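Local coordinates for protein MucR Phosphodiesterase (Pseudomonas aeruginosa, PDB 5M1T) that is a phosphodiesterase of the EAL-domain family that holds C2E and magnesium ions in a pocket of its barrel, at residues A66-E71 and Q82-A87; W99-A104 and V136-N141; R109-G114 and M271-L276; P60-E65 and C259-G264. All coordinates share one frame; numbering follows the deposited sequence.

Contact 1. Residues A66-E71 and Q82-A87; sequences ALLRWE and QFLPLA. With C2E (9,9'-[(2R,3R,3aS,5S,7aR,9R,10R,10aS,12S,14aR)-3,5,10,12-tetrahydroxy-5,12-dioxidooctahydro-2H,7H-difuro[3,2-d:3',2'-j][1,3,7,9,2,8]tetraoxadiphosphacyclododecine-2,9-diyl]bis(2-amino-1,9-dihydro-6H-purin-6-one)), chain C.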
# COMPACT_ATOMS: atom_id res chain seq x y z
N ALA A 66 -18.89 3.69 -9.54
CA ALA A 66 -18.40 5.02 -9.82
C ALA A 66 -17.24 4.94 -10.79
O ALA A 66 -16.31 4.16 -10.58
CB ALA A 66 -17.95 5.72 -8.52
N LEU A 67 -17.30 5.77 -11.83
CA LEU A 67 -16.33 5.78 -12.91
C LEU A 67 -15.90 7.24 -13.25
O LEU A 67 -16.71 8.10 -13.59
CB LEU A 67 -16.92 5.10 -14.15
CG LEU A 67 -17.17 3.59 -14.06
CD1 LEU A 67 -17.99 3.05 -15.24
CD2 LEU A 67 -15.83 2.84 -13.94
N LEU A 68 -14.60 7.49 -13.15
CA LEU A 68 -14.08 8.82 -13.28
C LEU A 68 -14.06 9.24 -14.74
O LEU A 68 -13.74 8.44 -15.63
CB LEU A 68 -12.68 8.87 -12.68
CG LEU A 68 -11.97 10.24 -12.57
CD1 LEU A 68 -12.71 11.15 -11.62
CD2 LEU A 68 -10.52 10.05 -12.12
N ARG A 69 -14.43 10.50 -14.98
CA ARG A 69 -14.32 11.11 -16.30
C ARG A 69 -13.63 12.48 -16.18
O ARG A 69 -13.66 13.13 -15.11
CB ARG A 69 -15.69 11.27 -16.91
CG ARG A 69 -16.45 9.95 -17.08
CD ARG A 69 -16.07 9.28 -18.39
NE ARG A 69 -16.68 7.96 -18.58
CZ ARG A 69 -16.28 6.82 -18.01
NH1 ARG A 69 -15.28 6.78 -17.16
NH2 ARG A 69 -16.91 5.69 -18.29
N TRP A 70 -13.01 12.93 -17.25
CA TRP A 70 -12.37 14.24 -17.24
C TRP A 70 -12.97 15.09 -18.37
O TRP A 70 -12.77 14.80 -19.55
CB TRP A 70 -10.85 14.06 -17.34
CG TRP A 70 -10.01 15.31 -17.34
CD1 TRP A 70 -10.40 16.58 -17.08
CD2 TRP A 70 -8.60 15.36 -17.57
NE1 TRP A 70 -9.32 17.43 -17.16
CE2 TRP A 70 -8.20 16.70 -17.45
CE3 TRP A 70 -7.63 14.39 -17.86
CZ2 TRP A 70 -6.87 17.11 -17.62
CZ3 TRP A 70 -6.30 14.80 -18.02
CH2 TRP A 70 -5.94 16.15 -17.91
N GLU A 71 -13.77 16.08 -18.00
CA GLU A 71 -14.29 17.04 -18.97
C GLU A 71 -13.21 18.04 -19.30
O GLU A 71 -13.02 19.02 -18.60
CB GLU A 71 -15.49 17.81 -18.42
CG GLU A 71 -16.66 16.94 -18.02
CD GLU A 71 -17.76 17.75 -17.35
OE1 GLU A 71 -17.46 18.82 -16.73
OE2 GLU A 71 -18.93 17.31 -17.48
N GLN A 82 -7.02 6.93 -20.48
CA GLN A 82 -6.17 7.91 -21.13
C GLN A 82 -5.33 8.75 -20.16
O GLN A 82 -4.43 9.46 -20.58
CB GLN A 82 -7.01 8.83 -22.00
CG GLN A 82 -7.73 8.10 -23.12
CD GLN A 82 -8.79 8.98 -23.77
OE1 GLN A 82 -8.47 10.06 -24.28
NE2 GLN A 82 -10.05 8.54 -23.75
N PHE A 83 -5.60 8.67 -18.86
CA PHE A 83 -4.85 9.48 -17.88
C PHE A 83 -4.60 8.86 -16.51
O PHE A 83 -3.81 9.39 -15.76
CB PHE A 83 -5.53 10.85 -17.70
CG PHE A 83 -6.88 10.79 -17.06
CD1 PHE A 83 -7.01 10.82 -15.70
CD2 PHE A 83 -8.01 10.72 -17.84
CE1 PHE A 83 -8.28 10.77 -15.12
CE2 PHE A 83 -9.29 10.65 -17.28
CZ PHE A 83 -9.43 10.68 -15.92
N LEU A 84 -5.25 7.76 -16.15
CA LEU A 84 -4.97 7.15 -14.84
C LEU A 84 -3.56 6.55 -14.69
O LEU A 84 -3.05 6.51 -13.59
CB LEU A 84 -6.02 6.10 -14.47
CG LEU A 84 -7.35 6.62 -13.90
CD1 LEU A 84 -8.23 5.45 -13.54
CD2 LEU A 84 -7.14 7.45 -12.66
N PRO A 85 -2.94 6.07 -15.79
CA PRO A 85 -1.57 5.61 -15.65
C PRO A 85 -0.57 6.73 -15.30
O PRO A 85 0.34 6.51 -14.50
CB PRO A 85 -1.25 5.00 -17.02
CG PRO A 85 -2.60 4.65 -17.58
CD PRO A 85 -3.47 5.78 -17.12
N LEU A 86 -0.74 7.90 -15.90
CA LEU A 86 0.00 9.09 -15.52
C LEU A 86 -0.29 9.48 -14.07
O LEU A 86 0.61 9.87 -13.32
CB LEU A 86 -0.35 10.25 -16.45
CG LEU A 86 0.32 11.59 -16.17
CD1 LEU A 86 1.84 11.43 -16.33
CD2 LEU A 86 -0.20 12.73 -17.07
N ALA A 87 -1.55 9.38 -13.68
CA ALA A 87 -1.92 9.67 -12.30
C ALA A 87 -1.27 8.70 -11.33
O ALA A 87 -0.81 9.12 -10.24
CB ALA A 87 -3.43 9.68 -12.12
P1 C2E C . -13.19 -1.14 -14.65
O2P C2E C . -13.10 -1.12 -13.15
O1P C2E C . -13.16 -2.52 -15.27
O5' C2E C . -14.54 -0.39 -15.04
C5' C2E C . -15.39 -0.90 -16.05
C4' C2E C . -15.05 -0.31 -17.40
O4' C2E C . -15.81 -1.01 -18.40
C3' C2E C . -15.45 1.16 -17.51
O3' C2E C . -14.54 1.81 -18.38
C2' C2E C . -16.82 1.12 -18.16
O2' C2E C . -17.14 2.31 -18.87
C1' C2E C . -16.61 -0.05 -19.11
N9 C2E C . -17.85 -0.70 -19.54
C8 C2E C . -18.91 -0.99 -18.78
N7 C2E C . -19.86 -1.60 -19.52
C5 C2E C . -19.39 -1.71 -20.77
C6 C2E C . -19.88 -2.26 -22.04
O6 C2E C . -21.01 -2.79 -22.10
N1 C2E C . -19.07 -2.17 -23.11
C2 C2E C . -17.84 -1.59 -23.04
N2 C2E C . -17.07 -1.52 -24.15
N3 C2E C . -17.33 -1.08 -21.91
C4 C2E C . -18.06 -1.11 -20.77
P11 C2E C . -13.90 3.23 -17.98
O21 C2E C . -14.98 4.09 -17.36
O11 C2E C . -13.36 3.88 -19.22
O5A C2E C . -12.76 2.94 -16.90
C5A C2E C . -11.66 2.10 -17.27
C4A C2E C . -10.89 1.70 -16.03
O4A C2E C . -10.41 2.85 -15.34
C3A C2E C . -11.74 1.00 -15.01
O3A C2E C . -11.94 -0.37 -15.31
C2A C2E C . -10.96 1.20 -13.74
O2A C2E C . -9.88 0.29 -13.63
C1A C2E C . -10.38 2.58 -13.93
N91 C2E C . -11.17 3.59 -13.16
C81 C2E C . -12.30 4.23 -13.52
N71 C2E C . -12.69 5.10 -12.55
C51 C2E C . -11.78 5.00 -11.56
C61 C2E C . -11.57 5.62 -10.24
O61 C2E C . -12.38 6.47 -9.80
N11 C2E C . -10.50 5.24 -9.53
C21 C2E C . -9.63 4.31 -9.99
N21 C2E C . -8.57 3.97 -9.24
N31 C2E C . -9.75 3.70 -11.19
C41 C2E C . -10.80 4.01 -11.98

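Contact 2. Residues W99-A104 and V136-N141; sequences WVLDEA and VDSVRN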
# COMPACT_ATOMS: atom_id res chain seq x y z
N TRP A 99 -10.88 12.62 -3.74
CA TRP A 99 -12.02 13.35 -4.28
C TRP A 99 -13.09 12.37 -4.78
O TRP A 99 -14.28 12.54 -4.51
CB TRP A 99 -11.59 14.30 -5.40
CG TRP A 99 -12.79 14.98 -5.94
CD1 TRP A 99 -13.40 16.07 -5.42
CD2 TRP A 99 -13.58 14.56 -7.04
NE1 TRP A 99 -14.51 16.37 -6.14
CE2 TRP A 99 -14.64 15.48 -7.16
CE3 TRP A 99 -13.49 13.52 -7.97
CZ2 TRP A 99 -15.62 15.38 -8.15
CZ3 TRP A 99 -14.44 13.41 -8.95
CH2 TRP A 99 -15.51 14.33 -9.03
N VAL A 100 -12.67 11.33 -5.46
CA VAL A 100 -13.60 10.29 -5.92
C VAL A 100 -14.37 9.65 -4.76
O VAL A 100 -15.60 9.57 -4.79
CB VAL A 100 -12.85 9.21 -6.72
CG1 VAL A 100 -13.66 7.94 -6.82
CG2 VAL A 100 -12.49 9.75 -8.10
N LEU A 101 -13.65 9.21 -3.74
CA LEU A 101 -14.26 8.58 -2.57
C LEU A 101 -15.25 9.52 -1.86
O LEU A 101 -16.35 9.11 -1.52
CB LEU A 101 -13.17 8.14 -1.60
CG LEU A 101 -13.58 7.36 -0.35
CD1 LEU A 101 -14.39 6.11 -0.65
CD2 LEU A 101 -12.29 7.01 0.37
N ASP A 102 -14.83 10.77 -1.65
CA ASP A 102 -15.70 11.80 -1.05
C ASP A 102 -17.02 12.00 -1.81
O ASP A 102 -18.06 11.90 -1.23
CB ASP A 102 -14.97 13.14 -1.03
CG ASP A 102 -15.79 14.22 -0.39
OD1 ASP A 102 -16.10 14.08 0.82
OD2 ASP A 102 -16.16 15.20 -1.08
N GLU A 103 -16.92 12.26 -3.10
CA GLU A 103 -18.07 12.49 -3.96
C GLU A 103 -18.97 11.26 -4.09
O GLU A 103 -20.18 11.38 -4.21
CB GLU A 103 -17.59 12.92 -5.37
CG GLU A 103 -18.68 13.07 -6.40
CD GLU A 103 -19.55 14.32 -6.22
OE1 GLU A 103 -19.32 15.14 -5.30
OE2 GLU A 103 -20.50 14.47 -7.01
N ALA A 104 -18.37 10.08 -4.10
CA ALA A 104 -19.15 8.85 -4.17
C ALA A 104 -19.93 8.68 -2.87
O ALA A 104 -21.08 8.25 -2.85
CB ALA A 104 -18.22 7.67 -4.39
N VAL A 136 -7.12 2.87 4.80
CA VAL A 136 -8.20 2.53 5.75
C VAL A 136 -8.69 3.72 6.56
O VAL A 136 -9.89 3.82 6.83
CB VAL A 136 -7.77 1.43 6.74
CG1 VAL A 136 -8.83 1.23 7.81
CG2 VAL A 136 -7.55 0.14 5.99
N ASP A 137 -7.78 4.60 6.97
CA ASP A 137 -8.16 5.78 7.69
C ASP A 137 -9.00 6.66 6.79
O ASP A 137 -9.99 7.24 7.22
CB ASP A 137 -6.93 6.55 8.21
CG ASP A 137 -6.23 5.82 9.33
OD1 ASP A 137 -6.71 4.75 9.74
OD2 ASP A 137 -5.16 6.30 9.78
N SER A 138 -8.61 6.75 5.52
CA SER A 138 -9.31 7.58 4.52
C SER A 138 -10.72 7.06 4.22
O SER A 138 -11.65 7.83 3.98
CB SER A 138 -8.46 7.62 3.24
OG SER A 138 -9.13 8.21 2.15
N VAL A 139 -10.88 5.74 4.23
CA VAL A 139 -12.21 5.17 4.00
C VAL A 139 -13.07 5.48 5.20
O VAL A 139 -14.15 6.02 5.06
CB VAL A 139 -12.14 3.66 3.72
CG1 VAL A 139 -13.50 2.99 3.88
CG2 VAL A 139 -11.58 3.44 2.31
N ARG A 140 -12.56 5.17 6.38
CA ARG A 140 -13.27 5.48 7.63
C ARG A 140 -13.65 6.97 7.70
O ARG A 140 -14.78 7.29 8.01
CB ARG A 140 -12.46 5.05 8.86
CG ARG A 140 -13.01 5.58 10.18
CD ARG A 140 -12.36 4.97 11.41
NE ARG A 140 -10.97 4.55 11.18
CZ ARG A 140 -10.55 3.28 11.12
NH1 ARG A 140 -11.40 2.25 11.28
NH2 ARG A 140 -9.27 3.01 10.90
N ASN A 141 -12.71 7.88 7.41
CA ASN A 141 -13.02 9.31 7.46
C ASN A 141 -14.12 9.71 6.47
O ASN A 141 -14.99 10.53 6.80
CB ASN A 141 -11.79 10.20 7.19
CG ASN A 141 -10.65 10.02 8.21
OD1 ASN A 141 -10.79 9.38 9.27
ND2 ASN A 141 -9.51 10.58 7.89

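Contact 3. Residues R109-G114 and M271-L276; sequences RLWLDG and MPAEQL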
# COMPACT_ATOMS: atom_id res chain seq x y z
N ARG A 109 -25.08 8.80 0.14
CA ARG A 109 -25.86 9.41 1.20
C ARG A 109 -27.12 10.08 0.65
O ARG A 109 -28.21 9.82 1.11
CB ARG A 109 -25.00 10.40 1.96
CG ARG A 109 -25.65 11.03 3.19
CD ARG A 109 -25.84 10.06 4.35
NE ARG A 109 -27.18 9.50 4.38
CZ ARG A 109 -27.52 8.32 4.91
NH1 ARG A 109 -26.60 7.53 5.45
NH2 ARG A 109 -28.79 7.92 4.89
N LEU A 110 -26.95 10.95 -0.34
CA LEU A 110 -28.05 11.66 -0.98
C LEU A 110 -29.14 10.69 -1.51
O LEU A 110 -30.35 10.83 -1.25
CB LEU A 110 -27.48 12.54 -2.10
CG LEU A 110 -28.39 13.51 -2.85
CD1 LEU A 110 -29.19 14.36 -1.89
CD2 LEU A 110 -27.59 14.47 -3.70
N TRP A 111 -28.68 9.66 -2.22
CA TRP A 111 -29.57 8.62 -2.71
C TRP A 111 -30.28 7.88 -1.61
O TRP A 111 -31.46 7.56 -1.77
CB TRP A 111 -28.80 7.61 -3.55
CG TRP A 111 -28.45 8.11 -4.91
CD1 TRP A 111 -29.14 9.04 -5.63
CD2 TRP A 111 -27.34 7.70 -5.72
NE1 TRP A 111 -28.52 9.23 -6.85
CE2 TRP A 111 -27.42 8.42 -6.93
CE3 TRP A 111 -26.29 6.79 -5.54
CZ2 TRP A 111 -26.50 8.26 -7.96
CZ3 TRP A 111 -25.37 6.62 -6.56
CH2 TRP A 111 -25.48 7.37 -7.77
N LEU A 112 -29.57 7.51 -0.55
CA LEU A 112 -30.21 6.82 0.58
C LEU A 112 -31.31 7.71 1.20
O LEU A 112 -32.39 7.23 1.56
CB LEU A 112 -29.19 6.43 1.64
CG LEU A 112 -28.28 5.25 1.35
CD1 LEU A 112 -27.15 5.22 2.37
CD2 LEU A 112 -29.03 3.95 1.39
N ASP A 113 -31.02 8.99 1.31
CA ASP A 113 -31.98 9.93 1.87
C ASP A 113 -33.14 10.18 0.90
O ASP A 113 -34.15 10.71 1.27
CB ASP A 113 -31.27 11.23 2.24
CG ASP A 113 -30.22 11.06 3.38
OD1 ASP A 113 -30.47 10.26 4.35
OD2 ASP A 113 -29.14 11.72 3.32
N GLY A 114 -32.94 9.83 -0.37
CA GLY A 114 -33.99 9.93 -1.39
C GLY A 114 -34.75 8.61 -1.50
O GLY A 114 -35.65 8.45 -2.33
N MET A 271 -23.36 7.25 -16.53
CA MET A 271 -23.90 8.59 -16.70
C MET A 271 -23.79 9.39 -15.39
O MET A 271 -23.62 8.81 -14.32
CB MET A 271 -25.33 8.54 -17.29
CG MET A 271 -26.35 7.71 -16.51
SD MET A 271 -27.96 7.54 -17.35
CE MET A 271 -27.84 5.79 -17.80
N PRO A 272 -23.86 10.72 -15.47
CA PRO A 272 -23.88 11.54 -14.26
C PRO A 272 -25.12 11.25 -13.38
O PRO A 272 -26.19 10.84 -13.89
CB PRO A 272 -23.92 12.99 -14.78
CG PRO A 272 -23.59 12.90 -16.21
CD PRO A 272 -23.99 11.54 -16.68
N ALA A 273 -24.95 11.45 -12.07
CA ALA A 273 -25.94 11.09 -11.07
C ALA A 273 -27.32 11.66 -11.41
O ALA A 273 -28.33 10.97 -11.29
CB ALA A 273 -25.51 11.61 -9.72
N GLU A 274 -27.35 12.91 -11.86
CA GLU A 274 -28.61 13.55 -12.18
C GLU A 274 -29.33 12.85 -13.35
O GLU A 274 -30.51 12.49 -13.23
CB GLU A 274 -28.39 15.02 -12.49
CG GLU A 274 -29.56 15.65 -13.23
CD GLU A 274 -29.59 17.17 -13.15
OE1 GLU A 274 -28.72 17.76 -12.41
OE2 GLU A 274 -30.50 17.75 -13.84
N GLN A 275 -28.62 12.68 -14.47
CA GLN A 275 -29.19 12.02 -15.65
C GLN A 275 -29.66 10.60 -15.34
O GLN A 275 -30.66 10.15 -15.89
CB GLN A 275 -28.19 12.00 -16.81
CG GLN A 275 -27.86 13.40 -17.30
CD GLN A 275 -26.78 13.43 -18.37
OE1 GLN A 275 -26.48 12.41 -19.00
NE2 GLN A 275 -26.20 14.63 -18.58
N LEU A 276 -28.97 9.90 -14.45
CA LEU A 276 -29.38 8.57 -14.01
C LEU A 276 -30.75 8.62 -13.35
O LEU A 276 -31.59 7.76 -13.61
CB LEU A 276 -28.34 7.96 -13.06
CG LEU A 276 -28.59 6.54 -12.56
CD1 LEU A 276 -28.51 5.56 -13.72
CD2 LEU A 276 -27.60 6.17 -11.48

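Contact 4. Residues P60-E65 and C259-G264; sequences PMIGVE and CNSLQG. With MG (magnesium ion), chain D; C2E (9,9'-[(2R,3R,3aS,5S,7aR,9R,10R,10aS,12S,14aR)-3,5,10,12-tetrahydroxy-5,12-dioxidooctahydro-2H,7H-difuro[3,2-d:3',2'-j][1,3,7,9,2,8]tetraoxadiphosphacyclododecine-2,9-diyl]bis(2-amino-1,9-dihydro-6H-purin-6-one)), chain C.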
# COMPACT_ATOMS: atom_id res chain seq x y z
N PRO A 60 -34.03 -5.80 -10.29
CA PRO A 60 -33.75 -4.46 -9.79
C PRO A 60 -32.25 -4.09 -9.83
O PRO A 60 -31.36 -4.94 -9.67
CB PRO A 60 -34.23 -4.51 -8.33
CG PRO A 60 -34.04 -5.93 -7.94
CD PRO A 60 -34.22 -6.76 -9.20
N MET A 61 -32.02 -2.81 -10.08
CA MET A 61 -30.75 -2.17 -9.88
C MET A 61 -30.39 -2.35 -8.42
O MET A 61 -31.21 -2.05 -7.55
CB MET A 61 -30.95 -0.70 -10.24
CG MET A 61 -29.77 0.19 -10.00
SD MET A 61 -29.91 1.73 -10.94
CE MET A 61 -28.28 2.32 -10.61
N ILE A 62 -29.20 -2.89 -8.16
CA ILE A 62 -28.70 -3.09 -6.78
C ILE A 62 -27.57 -2.12 -6.40
O ILE A 62 -26.99 -2.24 -5.33
CB ILE A 62 -28.16 -4.51 -6.57
CG1 ILE A 62 -27.06 -4.84 -7.60
CG2 ILE A 62 -29.31 -5.51 -6.64
CD1 ILE A 62 -26.31 -6.12 -7.31
N GLY A 63 -27.24 -1.19 -7.29
CA GLY A 63 -26.20 -0.20 -7.03
C GLY A 63 -25.57 0.37 -8.29
O GLY A 63 -26.08 0.17 -9.40
N VAL A 64 -24.44 1.05 -8.11
CA VAL A 64 -23.68 1.55 -9.23
C VAL A 64 -22.18 1.37 -9.02
O VAL A 64 -21.72 1.23 -7.89
CB VAL A 64 -23.95 3.05 -9.50
CG1 VAL A 64 -25.41 3.26 -9.87
CG2 VAL A 64 -23.59 3.92 -8.31
N GLU A 65 -21.42 1.38 -10.12
CA GLU A 65 -19.99 1.57 -10.05
C GLU A 65 -19.67 3.03 -10.38
O GLU A 65 -20.11 3.54 -11.41
CB GLU A 65 -19.25 0.63 -11.01
CG GLU A 65 -17.75 0.76 -10.93
CD GLU A 65 -16.97 -0.25 -11.80
OE1 GLU A 65 -17.61 -1.04 -12.53
OE2 GLU A 65 -15.73 -0.23 -11.74
N CYS A 259 -25.25 -15.98 -13.27
CA CYS A 259 -24.63 -14.75 -12.76
C CYS A 259 -25.64 -14.05 -11.85
O CYS A 259 -26.82 -14.05 -12.15
CB CYS A 259 -24.20 -13.81 -13.89
SG CYS A 259 -22.82 -14.42 -14.87
N ASN A 260 -25.17 -13.45 -10.77
CA ASN A 260 -26.07 -12.80 -9.83
C ASN A 260 -26.48 -11.46 -10.42
O ASN A 260 -27.67 -11.15 -10.48
CB ASN A 260 -25.41 -12.66 -8.45
CG ASN A 260 -24.99 -14.02 -7.89
OD1 ASN A 260 -23.82 -14.46 -8.01
ND2 ASN A 260 -25.96 -14.73 -7.32
N SER A 261 -25.50 -10.71 -10.92
CA SER A 261 -25.75 -9.39 -11.42
C SER A 261 -24.94 -9.06 -12.67
O SER A 261 -23.92 -9.71 -12.97
CB SER A 261 -25.50 -8.35 -10.32
OG SER A 261 -24.20 -8.47 -9.78
N LEU A 262 -25.46 -8.10 -13.44
CA LEU A 262 -24.90 -7.74 -14.72
C LEU A 262 -24.62 -6.25 -14.75
O LEU A 262 -25.34 -5.45 -14.12
CB LEU A 262 -25.86 -8.08 -15.87
CG LEU A 262 -26.48 -9.48 -15.95
CD1 LEU A 262 -27.36 -9.56 -17.18
CD2 LEU A 262 -25.44 -10.58 -16.02
N GLN A 263 -23.60 -5.89 -15.52
CA GLN A 263 -23.25 -4.50 -15.75
C GLN A 263 -22.84 -4.37 -17.22
O GLN A 263 -22.14 -5.24 -17.77
CB GLN A 263 -22.10 -4.16 -14.84
CG GLN A 263 -21.78 -2.73 -14.75
CD GLN A 263 -20.69 -2.47 -13.74
OE1 GLN A 263 -20.55 -3.20 -12.73
NE2 GLN A 263 -19.91 -1.41 -13.97
N GLY A 264 -23.34 -3.34 -17.89
CA GLY A 264 -22.98 -3.17 -19.28
C GLY A 264 -23.84 -2.16 -19.98
O GLY A 264 -24.90 -1.77 -19.46
MG MG D . -14.15 -1.73 -11.45
P1 C2E C . -13.19 -1.14 -14.65
O2P C2E C . -13.10 -1.12 -13.15
O1P C2E C . -13.16 -2.52 -15.27
O5' C2E C . -14.54 -0.39 -15.04
C5' C2E C . -15.39 -0.90 -16.05
C4' C2E C . -15.05 -0.31 -17.40
O4' C2E C . -15.81 -1.01 -18.40
C3' C2E C . -15.45 1.16 -17.51
O3' C2E C . -14.54 1.81 -18.38
C2' C2E C . -16.82 1.12 -18.16
O2' C2E C . -17.14 2.31 -18.87
C1' C2E C . -16.61 -0.05 -19.11
N9 C2E C . -17.85 -0.70 -19.54
C8 C2E C . -18.91 -0.99 -18.78
N7 C2E C . -19.86 -1.60 -19.52
C5 C2E C . -19.39 -1.71 -20.77
C6 C2E C . -19.88 -2.26 -22.04
O6 C2E C . -21.01 -2.79 -22.10
N1 C2E C . -19.07 -2.17 -23.11
C2 C2E C . -17.84 -1.59 -23.04
N2 C2E C . -17.07 -1.52 -24.15
N3 C2E C . -17.33 -1.08 -21.91
C4 C2E C . -18.06 -1.11 -20.77
P11 C2E C . -13.90 3.23 -17.98
O21 C2E C . -14.98 4.09 -17.36
O11 C2E C . -13.36 3.88 -19.22
O5A C2E C . -12.76 2.94 -16.90
C5A C2E C . -11.66 2.10 -17.27
C4A C2E C . -10.89 1.70 -16.03
O4A C2E C . -10.41 2.85 -15.34
C3A C2E C . -11.74 1.00 -15.01
O3A C2E C . -11.94 -0.37 -15.31
C2A C2E C . -10.96 1.20 -13.74
O2A C2E C . -9.88 0.29 -13.63
C1A C2E C . -10.38 2.58 -13.93
N91 C2E C . -11.17 3.59 -13.16
C81 C2E C . -12.30 4.23 -13.52
N71 C2E C . -12.69 5.10 -12.55
C51 C2E C . -11.78 5.00 -11.56
C61 C2E C . -11.57 5.62 -10.24
O61 C2E C . -12.38 6.47 -9.80
N11 C2E C . -10.50 5.24 -9.53
C21 C2E C . -9.63 4.31 -9.99
N21 C2E C . -8.57 3.97 -9.24
N31 C2E C . -9.75 3.70 -11.19
C41 C2E C . -10.80 4.01 -11.98
O HOH W 1 -15.56 -2.63 -12.82

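Contact 1. Residues A66-E71 and Q82-A87
Phosphate oxygen O21 of C2E is gripped twice by Arg69, beside the place where Leu68 and Trp70 of the same strand meet Phe83. Arg69 NH1 and NH2 each lie 2.7 Å from C2E O21 in bent bonds, as two N-H groups converge on one atom at the guanidinium edge. Arg69 NH1 also donates to Leu68 O at 2.7 Å, from above the carbonyl plane, steadying the arginine against its own strand. Leu68 N reaches C2E N71 at 3.1 Å, almost straight at 177°. Across the contact everything is apolar. Trp70, its CG opposite the backbone N, turns its edge to one face of Phe83 in a T-shaped stack (centroids 5.2 Å apart, planes at 81°), with Trp70 CE3 3.7 Å from Phe83 CD2. Phe83 CG sits between its backbone N and carbonyl carbon (chi1 66°), and Leu68 CD2 comes in at the phenyl edge, 3.8 Å from Phe83 CE1. Phe83, N-cap residue of helix 84-90, spends its ring on two strand residues, while Trp70 NE1 is hydrogen-bonded to Gln45 OE1. Leu84 CD1 lies 3.3 Å from C2E N31, a tight apolar touch. Strand and helix start wall the ligand pocket at the mouth of the EAL barrel.

Contact 2. Residues W99-A104 and V136-N141
Neighbouring helices on the outside of the EAL barrel, 93-113 and 135-145, meet here through Leu101, which reaches Ser138 and Val139. The backbones keep their distance, with Leu101 CA and Val139 CA 7.7 Å apart, and one leucine branch bridges the gap. Leu101 CG stands opposite the backbone N (chi1 -175°), placing Leu101 CD2 3.8 Å from both Ser138 O and Ser138 OG. Leu101 CD2 also rests 4.1 Å from Val139 CG2, the valine branch beside its own backbone N. A leucine is long enough for this span, and a compact serine lets it come near the opposite backbone; the hydroxyl of Ser138 is hydrogen-bonded to Glu98 OE1, one turn earlier on the leucine's helix. Helix 93-113 forms the crossover of a right-handed beta-alpha-beta unit between the parallel strands 61-72 and 120-124, and Val100 and Ala104 turn to the sheet, where both touch Val123. Asp102 adds a salt bridge to Arg145 at the end of helix 135-145 and a hydrogen bond to His146 just after it. Arg140 NH2 approaches Asp137 OD1 at 3.3 Å in a weak salt bridge, and Asp137 also has a long, weak ion pair with Arg234 of the second subunit.

Contact 3. Residues R109-G114 and M271-L276
Trp111 reaches from the end of helix 93-113 to Ala273 and Leu276 on the short helix 273-276. Its indole is swung beside the backbone N (chi1 -75°), and with chi2 at -29° the six-membered ring is brought up to helix 273-276, so that Trp111 CZ2 makes the contact: it lies 3.9 Å from Ala273 CB and, less closely, 4.2 Å from Leu276 CD2. Both methyls meet the ring obliquely. With backbone CA atoms of Trp111 and Ala273 9.4 Å apart, the long reach of an indole suits the gap, and small Ala273 lets it come up to the helix. Leu276 extends from the next turn with CG opposite its backbone N (chi1 -177°), bringing CD2 to the same ring atom. Trp111 is further held by edge-to-face pairs with Tyr50 and Trp119. Elsewhere on the helix, Arg109 bends its chain to grip Asp113 side-on: NE donates to OD2 at 3.1 Å and NH2 to OD1 at 2.9 Å, both meeting the carboxylate from above its plane. Arg109 NH1 turns to Glu149 and Ser147 O. The contact itself is apolar packing on the outer wall of an EAL barrel, where the C-terminal helix meets a helix of the surrounding layer.

Contact 4. Residues P60-E65 and C259-G264
One carboxylate, that of Glu65, is divided between a metal and the amide of Gln263. Glu65 OE2 binds magnesium at 2.2 Å, while Glu65 OE1 accepts a hydrogen bond from Gln263 NE2 at 2.7 Å. The N-H points nearly straight at the oxygen (162°) and arrives on the anti side, close to the carboxylate plane; the acceptor lies near the amide plane, although the two flat groups stand at 89° to each other. Both chains are extended, with Glu65 CG opposite its backbone N (chi1 -178°), and they meet at about a right angle inside the barrel. Gln263 acts as a second-shell residue. Its amide is fixed from both ends, for NE2 also donates to Gln51 and OE1 accepts from Lys207, which in turn makes a salt bridge to Glu65 OE1. A glutamine, donor and acceptor at once, is well suited to link these groups, and its grip would favour the rotation that presents OE2 to the metal. The magnesium is completed by C2E O2P at 2.1 Å, a water at 2.2 Å, and Asn124, Glu156 and Asp186. At the other end, Ile62 CD1 lies 3.8 Å from Ser261 CB, a van der Waals touch between strands not adjacent in the sheet. Gly264, next to Gln263, has its CA 3.5 Å from C2E O6; the close ligand and backbone angles that would drive a CB into the preceding carbonyl O both suit glycine. Glu65 opens the Glu-Ala-Leu signature that names the EAL domain, and its place at the metal is the hallmark of that site.

All four contacts belong to one barrel-like EAL fold. Contacts 1 and 4, centres about 22 Å apart, share strand 61-72: residues 60-65 bring it to the metal, 66-71 carry it on to the helix at the pocket mouth, and both touch C2E. Contacts 2 and 3, centres about 18 Å apart, share helix 93-113. Contact 1 meets contact 2 where Leu68 packs on Trp99 and Val100, and contact 3 meets contact 4 where Val64 packs on Trp111 and Leu276. Along the chain, contact 1 is complete before contact 2 begins, both within the span of contact 4, while contact 3 crosses contacts 2 and 4. The C-terminal helix 273-276 thus returns against early strands 46-55 and 61-72.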